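Thiosulfate sulfurtransferase YnjE (Escherichia coli, PDB 2WLR) transfers the outer sulfur of thiosulfate to cyanide, giving thiocyanate and sulfite, by way of a cysteine persulfide intermediate. Local coordinates at residues 149-154 with 168-173; 159-164 with 252-257. One frame throughout, in Å; residues are numbered along the deposited sequence.

Contact 1: 149-154 with 168-173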
loop_
_atom_site.group_PDB
_atom_site.type_symbol
_atom_site.label_atom_id
_atom_site.label_comp_id
_atom_site.label_asym_id
_atom_site.label_seq_id
_atom_site.Cartn_x
_atom_site.Cartn_y
_atom_site.Cartn_z
ATOM N N LYS A 149 -12.638 6.726 13.583
ATOM C CA LYS A 149 -13.685 6.246 12.726
ATOM C C LYS A 149 -13.099 5.159 11.830
ATOM O O LYS A 149 -11.944 5.305 11.369
ATOM C CB LYS A 149 -14.205 7.383 11.839
ATOM C CG LYS A 149 -14.741 8.603 12.548
ATOM C CD LYS A 149 -16.025 8.270 13.286
ATOM C CE LYS A 149 -16.972 9.482 13.438
ATOM N NZ LYS A 149 -16.853 10.079 14.775
ATOM N N VAL A 150 -13.884 4.134 11.551
ATOM C CA VAL A 150 -13.600 3.133 10.529
ATOM C C VAL A 150 -14.611 3.293 9.408
ATOM O O VAL A 150 -15.803 3.413 9.657
ATOM C CB VAL A 150 -13.648 1.719 11.079
ATOM C CG1 VAL A 150 -13.371 0.698 9.972
ATOM C CG2 VAL A 150 -12.626 1.565 12.203
ATOM N N ILE A 151 -14.140 3.350 8.174
ATOM C CA ILE A 151 -14.979 3.680 7.038
ATOM C C ILE A 151 -14.639 2.819 5.855
ATOM O O ILE A 151 -13.462 2.768 5.435
ATOM C CB ILE A 151 -14.800 5.154 6.631
ATOM C CG1 ILE A 151 -14.961 6.098 7.842
ATOM C CG2 ILE A 151 -15.816 5.540 5.571
ATOM C CD1 ILE A 151 -15.029 7.551 7.499
ATOM N N GLU A 152 -15.656 2.182 5.287
ATOM C CA GLU A 152 -15.563 1.447 4.027
ATOM C C GLU A 152 -15.777 2.419 2.883
ATOM O O GLU A 152 -16.711 3.218 2.900
ATOM C CB GLU A 152 -16.622 0.335 3.895
ATOM C CG GLU A 152 -16.466 -0.444 2.616
ATOM C CD GLU A 152 -17.221 -1.772 2.543
ATOM O OE1 GLU A 152 -17.611 -2.375 3.581
ATOM O OE2 GLU A 152 -17.361 -2.259 1.384
ATOM N N ALA A 153 -14.896 2.373 1.887
ATOM C CA ALA A 153 -15.002 3.213 0.694
ATOM C C ALA A 153 -15.226 2.341 -0.533
ATOM O O ALA A 153 -14.571 1.311 -0.702
ATOM C CB ALA A 153 -13.695 4.081 0.518
ATOM N N ALA A 154 -16.156 2.754 -1.378
ATOM C CA ALA A 154 -16.397 2.107 -2.655
ATOM C C ALA A 154 -17.137 3.064 -3.571
ATOM O O ALA A 154 -17.646 4.099 -3.130
ATOM C CB ALA A 154 -17.183 0.799 -2.484
ATOM N N GLY A 168 -19.068 -1.467 13.149
ATOM C CA GLY A 168 -18.855 -0.064 13.506
ATOM C C GLY A 168 -18.370 0.798 12.340
ATOM O O GLY A 168 -18.162 2.002 12.507
ATOM N N ALA A 169 -18.253 0.206 11.149
ATOM C CA ALA A 169 -17.793 0.957 9.979
ATOM C C ALA A 169 -18.907 1.774 9.343
ATOM O O ALA A 169 -20.035 1.296 9.173
ATOM C CB ALA A 169 -17.196 0.014 8.935
ATOM N N ASP A 170 -18.561 3.008 8.993
ATOM C CA ASP A 170 -19.375 3.904 8.173
ATOM C C ASP A 170 -19.101 3.534 6.702
ATOM O O ASP A 170 -18.324 2.614 6.432
ATOM C CB ASP A 170 -18.984 5.349 8.541
ATOM C CG ASP A 170 -19.831 6.419 7.891
ATOM O OD1 ASP A 170 -20.966 6.154 7.458
ATOM O OD2 ASP A 170 -19.325 7.570 7.869
ATOM N N TYR A 171 -19.771 4.202 5.771
ATOM C CA TYR A 171 -19.565 3.998 4.341
ATOM C C TYR A 171 -19.427 5.332 3.642
ATOM O O TYR A 171 -20.185 6.285 3.920
ATOM C CB TYR A 171 -20.754 3.254 3.737
ATOM C CG TYR A 171 -20.627 3.008 2.252
ATOM C CD1 TYR A 171 -20.004 1.857 1.771
ATOM C CD2 TYR A 171 -21.126 3.924 1.311
ATOM C CE1 TYR A 171 -19.867 1.632 0.417
ATOM C CE2 TYR A 171 -20.999 3.687 -0.056
ATOM C CZ TYR A 171 -20.381 2.527 -0.495
ATOM O OH TYR A 171 -20.238 2.224 -1.834
ATOM N N ILE A 172 -18.415 5.453 2.783
ATOM C CA ILE A 172 -18.267 6.640 1.949
ATOM C C ILE A 172 -18.315 6.178 0.490
ATOM O O ILE A 172 -17.573 5.281 0.068
ATOM C CB ILE A 172 -16.969 7.424 2.216
ATOM C CG1 ILE A 172 -17.033 8.151 3.549
ATOM C CG2 ILE A 172 -16.698 8.463 1.089
ATOM C CD1 ILE A 172 -15.730 8.782 3.943
ATOM N N ASP A 173 -19.191 6.807 -0.289
ATOM C CA ASP A 173 -19.249 6.672 -1.730
ATOM C C ASP A 173 -18.119 7.555 -2.280
ATOM O O ASP A 173 -18.033 8.747 -1.933
ATOM C CB ASP A 173 -20.637 7.192 -2.157
ATOM C CG ASP A 173 -20.914 7.121 -3.642
ATOM O OD1 ASP A 173 -20.010 7.021 -4.501
ATOM O OD2 ASP A 173 -22.124 7.274 -3.951
HETATM O O HOH W 1 -16.567 4.331 12.732
#
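The ring of Tyr171 meets Glu152 and Ala154 obliquely: Glu152 O lies 3.7 Å from Tyr171 CD1, and the methyl of Ala154 reaches the far end of the ring, with CB 3.4 Å from Tyr171 OH. Tyr161 adds an edge-to-face ring partner, and Tyr171 OH is hydrogen-bonded to Gly156 O. This is the edge of the five-stranded parallel sheet of the second rhodanese domain, where strands 148-154 and 170-173 are the two strands of a beta-alpha-beta unit. Four backbone hydrogen bonds join them, Asp170 and Ile172 each using N and O in turn to bond Val150 O, Glu152 N, Glu152 O and Ala154 N; Asp170 N to Val150 O spans 2.9 Å. CA-H...O contacts accompany them, from Ala169 CA with Val150 O through to Asp173 CA with Ala154 O. On the face opposite Tyr171, Ile151 and Ile172 meet by their branches, Ile151 CG2 lying 3.5 Å from Ile172 CG1. With CG2 of Ile151 anti to the backbone N, that methyl leans against the neighbouring isoleucine, and helix 213-226 packs over the same face through Met223 and Val219. On the same face as Tyr171, Glu152 extends its carboxylate to a salt bridge with Arg211, while Asp170 OD2 is held by His198. Near Gly168, one water accepts from Val150 N at 2.9 Å and donates to Gly168 O at 2.8 Å.

Contact 2: 159-164 with 252-257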
loop_
_atom_site.group_PDB
_atom_site.type_symbol
_atom_site.label_atom_id
_atom_site.label_comp_id
_atom_site.label_asym_id
_atom_site.label_seq_id
_atom_site.Cartn_x
_atom_site.Cartn_y
_atom_site.Cartn_z
ATOM N N LYS A 159 -23.301 -1.372 -1.677
ATOM C CA LYS A 159 -23.716 -2.633 -2.285
ATOM C C LYS A 159 -23.282 -3.763 -1.353
ATOM O O LYS A 159 -24.026 -4.155 -0.462
ATOM C CB LYS A 159 -23.145 -2.762 -3.704
ATOM C CG LYS A 159 -23.896 -1.891 -4.759
ATOM C CD LYS A 159 -23.127 -1.788 -6.078
ATOM C CE LYS A 159 -21.930 -0.778 -6.012
ATOM N NZ LYS A 159 -22.288 0.685 -5.780
ATOM N N LEU A 160 -22.054 -4.243 -1.515
ATOM C CA LEU A 160 -21.558 -5.329 -0.677
ATOM C C LEU A 160 -21.577 -4.989 0.816
ATOM O O LEU A 160 -21.838 -5.858 1.642
ATOM C CB LEU A 160 -20.157 -5.710 -1.136
ATOM C CG LEU A 160 -20.142 -6.453 -2.467
ATOM C CD1 LEU A 160 -18.685 -6.544 -2.958
ATOM C CD2 LEU A 160 -20.826 -7.821 -2.334
ATOM N N TYR A 161 -21.314 -3.729 1.148
ATOM C CA TYR A 161 -21.392 -3.242 2.520
ATOM C C TYR A 161 -22.718 -3.613 3.185
ATOM O O TYR A 161 -22.736 -3.954 4.345
ATOM C CB TYR A 161 -21.219 -1.726 2.552
ATOM C CG TYR A 161 -21.419 -1.048 3.907
ATOM C CD1 TYR A 161 -22.708 -0.756 4.392
ATOM C CD2 TYR A 161 -20.342 -0.647 4.696
ATOM C CE1 TYR A 161 -22.890 -0.110 5.603
ATOM C CE2 TYR A 161 -20.526 0.002 5.905
ATOM C CZ TYR A 161 -21.819 0.264 6.378
ATOM O OH TYR A 161 -21.979 0.903 7.582
ATOM N N LEU A 162 -23.816 -3.546 2.448
ATOM C CA LEU A 162 -25.106 -3.886 3.072
ATOM C C LEU A 162 -25.179 -5.355 3.523
ATOM O O LEU A 162 -25.897 -5.679 4.478
ATOM C CB LEU A 162 -26.260 -3.605 2.116
ATOM C CG LEU A 162 -26.436 -2.162 1.651
ATOM C CD1 LEU A 162 -27.568 -2.058 0.613
ATOM C CD2 LEU A 162 -26.690 -1.259 2.816
ATOM N N ILE A 163 -24.482 -6.237 2.821
ATOM C CA ILE A 163 -24.480 -7.658 3.130
ATOM C C ILE A 163 -23.543 -7.953 4.312
ATOM O O ILE A 163 -23.902 -8.663 5.236
ATOM C CB ILE A 163 -24.075 -8.483 1.902
ATOM C CG1 ILE A 163 -25.008 -8.214 0.708
ATOM C CG2 ILE A 163 -24.036 -9.985 2.254
ATOM C CD1 ILE A 163 -26.446 -8.592 0.950
ATOM N N SER A 164 -22.323 -7.425 4.247
ATOM C CA SER A 164 -21.333 -7.593 5.314
ATOM C C SER A 164 -20.353 -6.419 5.291
ATOM O O SER A 164 -19.911 -6.002 4.235
ATOM C CB SER A 164 -20.542 -8.887 5.108
ATOM O OG SER A 164 -19.916 -9.264 6.308
ATOM N N THR A 252 -27.859 -1.039 6.367
ATOM C CA THR A 252 -27.596 0.345 5.982
ATOM C C THR A 252 -26.620 1.017 6.954
ATOM O O THR A 252 -26.577 0.678 8.140
ATOM C CB THR A 252 -28.914 1.147 5.953
ATOM O OG1 THR A 252 -29.503 1.106 7.254
ATOM C CG2 THR A 252 -29.877 0.560 4.946
ATOM N N PRO A 253 -25.790 1.958 6.451
ATOM C CA PRO A 253 -24.896 2.656 7.387
ATOM C C PRO A 253 -25.666 3.353 8.522
ATOM O O PRO A 253 -26.613 4.080 8.235
ATOM C CB PRO A 253 -24.185 3.701 6.496
ATOM C CG PRO A 253 -24.356 3.227 5.123
ATOM C CD PRO A 253 -25.620 2.409 5.069
ATOM N N PRO A 254 -25.249 3.140 9.782
ATOM C CA PRO A 254 -25.859 3.839 10.925
ATOM C C PRO A 254 -25.703 5.341 10.841
ATOM O O PRO A 254 -24.783 5.821 10.199
ATOM C CB PRO A 254 -25.044 3.348 12.125
ATOM C CG PRO A 254 -24.490 2.056 11.702
ATOM C CD PRO A 254 -24.237 2.161 10.235
ATOM N N LYS A 255 -26.570 6.062 11.541
ATOM C CA LYS A 255 -26.457 7.504 11.683
ATOM C C LYS A 255 -25.116 7.877 12.293
ATOM O O LYS A 255 -24.677 7.269 13.267
ATOM C CB LYS A 255 -27.573 8.018 12.602
ATOM C CG LYS A 255 -28.217 9.266 12.109
ATOM C CD LYS A 255 -29.372 9.669 13.029
ATOM C CE LYS A 255 -30.426 10.477 12.292
ATOM N NZ LYS A 255 -29.857 11.278 11.192
ATOM N N VAL A 256 -24.454 8.865 11.705
ATOM C CA VAL A 256 -23.225 9.385 12.248
ATOM C C VAL A 256 -23.477 10.783 12.817
ATOM O O VAL A 256 -24.145 11.601 12.183
ATOM C CB VAL A 256 -22.115 9.395 11.166
ATOM C CG1 VAL A 256 -20.855 10.040 11.665
ATOM C CG2 VAL A 256 -21.846 7.957 10.701
ATOM N N LYS A 257 -22.972 11.029 14.016
ATOM C CA LYS A 257 -22.972 12.374 14.598
ATOM C C LYS A 257 -22.079 13.268 13.748
ATOM O O LYS A 257 -20.881 13.000 13.587
ATOM C CB LYS A 257 -22.504 12.375 16.067
ATOM C CG LYS A 257 -22.807 13.667 16.784
ATOM C CD LYS A 257 -22.234 13.725 18.212
ATOM C CE LYS A 257 -22.698 15.004 18.914
ATOM N NZ LYS A 257 -21.730 15.529 19.924
#
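Tyr161 lays one edge of its ring against the Thr252-Pro253 peptide, with Pro253 N and Thr252 C close to the ring plane. CE1 does most of the touching: it is 3.7 Å from Pro253 CG and equally near Pro253 N, so the pyrrolidine ring is met at its N-CD-CG side while the two side chains run obliquely to each other. Farther out, the phenol oxygen passes beside the backbone of the proline pair, Tyr161 OH lying 3.4 Å from Pro253 CA and 3.7 Å from Pro254 CD. These are van der Waals contacts; the probable hydrogen-bond partner of the hydroxyl is Ala169 O. With CG anti to the backbone N (chi1 174°), the tyrosine extends from the short helix toward the prolines. Leu162, the next residue, brings one branch to the same place: its CD2 is 3.7 Å from Thr252 CA and 4.4 Å from Pro253 CD. The contact is small, apolar and near the surface, and a backbone hydrogen bond between Leu162 and Gly251 ties the two chain regions together just ahead of Thr252. Helix 160-163 is short and weakly bonded, and in it Leu160 O accepts from both Ile163 N and Ser164 N. Stacked on His165, Tyr161 lies between strand 170-173 and the loop that leads from helix 238-243 toward strand 273-274.

The centres of contacts 1 and 2 are about 8 Å apart, at the same margin of the second rhodanese domain. Along the chain their segments alternate: strand 148-154, helix 160-163 and strand 170-173 follow in order as one beta-alpha-beta unit, and 252-257 comes back much later, after helix 238-243. Contact 1 pairs the outermost strand, 170-173, with its neighbour, while contact 2 lays the outgoing linker against the unit's helix. Tyr161 joins them directly, its CE2 packing 3.5 Å from Asp170 O, and Val256 packs on Asp170. The chain leading on to the third rhodanese domain, which holds the active-site Cys365, passes along this sheet edge.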